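Long-range contact in endoribonuclease AbiQ (Lactococcus lactis, PDB 4GLK), which cleaves RNA as the toxin of a type III toxin-antitoxin system used in antiviral defence and is neutralised by its cognate antitoxin RNA, AntiQ: residues 10-15 / 93-98. The protein carries 1 engineered substitution. Sequence-based numbering, arbitrary orientation.
Sequences DEYIAY and IPVPDS
Y12 reaches from helix 10-16 into the hollow lined by P94, V95 and P96, its ring lodged against the backbone of P94 and V95 and the flank of P96. With CG anti to the backbone N (chi1 -176°), the ring is carried across to the other segment and its hydroxyl meets the carbonyl of P94. Y12 OH donates to P94 O at 2.7 Å, and the acceptor lies at the ring's edge. The C=O...O angle is 145°, with the donor well out of the carbonyl plane. The side chains of Y12 and P96 come at each other from opposite directions. P96 CD is a bump set over one face of the ring, 3.7 Å from the ring centroid and 26° off the normal, a CH-pi contact displaced toward the hydroxyl-bearing rim, where CD lies 3.4 Å from Y12 CZ. V95 adds a lighter touch, CG2 standing 4.2 Å from Y12 CE2. The fold is that of the ToxN/AbiQ toxins, consistent with an SH3-like core: a six-stranded antiparallel sheet with helices packed about it, and here the short helix that follows strand 4-8 packs against the 93-96 segment. Helix 155-166 closes in on the same tyrosine, Y165 meeting its ring edge-to-face and A162 touching it. The next residue, I13, lies with its CB directed past the strand, but its CD1 tip comes back to touch CD1 of I93 at 3.6 Å. The two isoleucines cross at about a right angle, and Y34 of strand 33-40 touches both.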
ATOM      1  N   ASP A  10     -15.259  -1.889  -0.115  1.00 27.34           N
ATOM      2  CA  ASP A  10     -15.356  -2.898  -1.169  1.00 27.13           C
ATOM      3  C   ASP A  10     -15.897  -2.251  -2.434  1.00 31.98           C
ATOM      4  O   ASP A  10     -15.441  -2.579  -3.529  1.00 31.69           O
ATOM      5  CB  ASP A  10     -16.251  -4.075  -0.711  1.00 29.54           C
ATOM      6  CG  ASP A  10     -15.679  -4.957   0.414  1.00 37.50           C
ATOM      7  OD1 ASP A  10     -14.430  -5.082   0.505  1.00 38.07           O
ATOM      8  OD2 ASP A  10     -16.483  -5.558   1.175  1.00 39.07           O
ATOM      9  N   GLU A  11     -16.806  -1.254  -2.273  1.00 29.93           N
ATOM     10  CA  GLU A  11     -17.431  -0.509  -3.370  1.00 29.92           C
ATOM     11  C   GLU A  11     -16.407   0.316  -4.155  1.00 31.17           C
ATOM     12  O   GLU A  11     -16.337   0.196  -5.382  1.00 30.85           O
ATOM     13  CB  GLU A  11     -18.599   0.352  -2.856  1.00 32.14           C
ATOM     14  CG  GLU A  11     -19.773  -0.466  -2.315  1.00 49.33           C
ATOM     15  CD  GLU A  11     -19.790  -0.826  -0.833  1.00 77.24           C
ATOM     16  OE1 GLU A  11     -20.904  -0.886  -0.262  1.00 84.75           O
ATOM     17  OE2 GLU A  11     -18.708  -1.069  -0.246  1.00 64.11           O
ATOM     18  N   TYR A  12     -15.583   1.124  -3.448  1.00 26.84           N
ATOM     19  CA  TYR A  12     -14.525   1.908  -4.069  1.00 24.85           C
ATOM     20  C   TYR A  12     -13.473   1.010  -4.751  1.00 28.54           C
ATOM     21  O   TYR A  12     -13.021   1.337  -5.848  1.00 29.35           O
ATOM     22  CB  TYR A  12     -13.825   2.799  -3.046  1.00 24.77           C
ATOM     23  CG  TYR A  12     -12.803   3.687  -3.707  1.00 24.92           C
ATOM     24  CD1 TYR A  12     -13.177   4.645  -4.643  1.00 26.86           C
ATOM     25  CD2 TYR A  12     -11.441   3.511  -3.457  1.00 25.16           C
ATOM     26  CE1 TYR A  12     -12.237   5.457  -5.269  1.00 27.39           C
ATOM     27  CE2 TYR A  12     -10.488   4.313  -4.082  1.00 25.45           C
ATOM     28  CZ  TYR A  12     -10.891   5.283  -4.987  1.00 30.57           C
ATOM     29  OH  TYR A  12      -9.972   6.076  -5.610  1.00 27.30           O
ATOM     30  N   ILE A  13     -13.060  -0.095  -4.096  1.00 24.53           N
ATOM     31  CA  ILE A  13     -12.083  -1.034  -4.680  1.00 23.75           C
ATOM     32  C   ILE A  13     -12.642  -1.662  -5.960  1.00 28.12           C
ATOM     33  O   ILE A  13     -11.945  -1.672  -6.981  1.00 28.66           O
ATOM     34  CB  ILE A  13     -11.627  -2.091  -3.634  1.00 25.78           C
ATOM     35  CG1 ILE A  13     -10.831  -1.417  -2.488  1.00 24.78           C
ATOM     36  CG2 ILE A  13     -10.838  -3.256  -4.273  1.00 25.42           C
ATOM     37  CD1 ILE A  13      -9.431  -0.789  -2.854  1.00 24.90           C
ATOM     38  N   ALA A  14     -13.912  -2.132  -5.917  1.00 23.95           N
ATOM     39  CA  ALA A  14     -14.580  -2.740  -7.075  1.00 24.90           C
ATOM     40  C   ALA A  14     -14.643  -1.735  -8.215  1.00 31.37           C
ATOM     41  O   ALA A  14     -14.478  -2.128  -9.361  1.00 31.72           O
ATOM     42  CB  ALA A  14     -15.982  -3.223  -6.712  1.00 25.55           C
ATOM     43  N   TYR A  15     -14.810  -0.438  -7.887  1.00 28.74           N
ATOM     44  CA  TYR A  15     -14.847   0.649  -8.852  1.00 29.68           C
ATOM     45  C   TYR A  15     -13.472   0.887  -9.500  1.00 35.87           C
ATOM     46  O   TYR A  15     -13.415   1.068 -10.718  1.00 35.98           O
ATOM     47  CB  TYR A  15     -15.413   1.916  -8.219  1.00 30.80           C
ATOM     48  CG  TYR A  15     -15.217   3.174  -9.039  1.00 33.41           C
ATOM     49  CD1 TYR A  15     -16.130   3.532 -10.034  1.00 35.45           C
ATOM     50  CD2 TYR A  15     -14.174   4.053  -8.763  1.00 34.35           C
ATOM     51  CE1 TYR A  15     -15.998   4.729 -10.737  1.00 34.98           C
ATOM     52  CE2 TYR A  15     -14.035   5.251  -9.454  1.00 35.65           C
ATOM     53  CZ  TYR A  15     -14.941   5.582 -10.448  1.00 41.05           C
ATOM     54  OH  TYR A  15     -14.765   6.755 -11.132  1.00 38.51           O
ATOM     55  N   ILE A  93      -2.657   3.149  -4.097  1.00 20.61           N
ATOM     56  CA  ILE A  93      -3.814   3.761  -4.729  1.00 19.61           C
ATOM     57  C   ILE A  93      -4.218   5.065  -4.081  1.00 25.06           C
ATOM     58  O   ILE A  93      -4.098   5.216  -2.854  1.00 23.58           O
ATOM     59  CB  ILE A  93      -5.038   2.755  -4.715  1.00 22.05           C
ATOM     60  CG1 ILE A  93      -5.344   2.237  -3.281  1.00 22.48           C
ATOM     61  CG2 ILE A  93      -4.872   1.596  -5.745  1.00 20.56           C
ATOM     62  CD1 ILE A  93      -6.722   1.544  -3.086  1.00 25.52           C
ATOM     63  N   PRO A  94      -4.824   5.985  -4.871  1.00 23.57           N
ATOM     64  CA  PRO A  94      -5.397   7.189  -4.264  1.00 23.00           C
ATOM     65  C   PRO A  94      -6.774   6.820  -3.688  1.00 26.70           C
ATOM     66  O   PRO A  94      -7.566   6.121  -4.342  1.00 26.78           O
ATOM     67  CB  PRO A  94      -5.498   8.156  -5.448  1.00 24.40           C
ATOM     68  CG  PRO A  94      -5.716   7.277  -6.628  1.00 28.16           C
ATOM     69  CD  PRO A  94      -5.078   5.946  -6.330  1.00 24.22           C
ATOM     70  N   VAL A  95      -7.045   7.237  -2.448  1.00 22.38           N
ATOM     71  CA  VAL A  95      -8.323   6.916  -1.808  1.00 21.74           C
ATOM     72  C   VAL A  95      -8.987   8.203  -1.318  1.00 26.29           C
ATOM     73  O   VAL A  95      -8.397   8.920  -0.499  1.00 23.83           O
ATOM     74  CB  VAL A  95      -8.196   5.868  -0.644  1.00 23.83           C
ATOM     75  CG1 VAL A  95      -9.576   5.539  -0.042  1.00 22.87           C
ATOM     76  CG2 VAL A  95      -7.502   4.595  -1.106  1.00 23.10           C
ATOM     77  N   PRO A  96     -10.225   8.498  -1.775  1.00 26.26           N
ATOM     78  CA  PRO A  96     -10.930   9.694  -1.257  1.00 26.32           C
ATOM     79  C   PRO A  96     -11.219   9.490   0.227  1.00 31.04           C
ATOM     80  O   PRO A  96     -11.352   8.351   0.674  1.00 28.59           O
ATOM     81  CB  PRO A  96     -12.239   9.712  -2.058  1.00 27.50           C
ATOM     82  CG  PRO A  96     -12.030   8.770  -3.202  1.00 31.59           C
ATOM     83  CD  PRO A  96     -11.074   7.735  -2.709  1.00 26.87           C
ATOM     84  N   ASP A  97     -11.271  10.579   0.994  1.00 30.56           N
ATOM     85  CA  ASP A  97     -11.535  10.556   2.434  1.00 31.14           C
ATOM     86  C   ASP A  97     -12.726   9.658   2.848  1.00 32.05           C
ATOM     87  O   ASP A  97     -12.650   8.977   3.867  1.00 31.58           O
ATOM     88  CB  ASP A  97     -11.749  11.993   2.949  1.00 34.36           C
ATOM     89  CG  ASP A  97     -10.550  12.924   2.831  1.00 59.39           C
ATOM     90  OD1 ASP A  97      -9.440  12.532   3.277  1.00 62.84           O
ATOM     91  OD2 ASP A  97     -10.730  14.065   2.338  1.00 70.14           O
ATOM     92  N   SER A  98     -13.812   9.673   2.061  1.00 26.94           N
ATOM     93  CA  SER A  98     -15.050   8.928   2.329  1.00 27.00           C
ATOM     94  C   SER A  98     -14.929   7.412   2.288  1.00 31.17           C
ATOM     95  O   SER A  98     -15.735   6.719   2.923  1.00 32.64           O
ATOM     96  CB  SER A  98     -16.141   9.361   1.357  1.00 29.06           C
ATOM     97  OG  SER A  98     -15.783   9.020   0.028  1.00 37.68           O
TER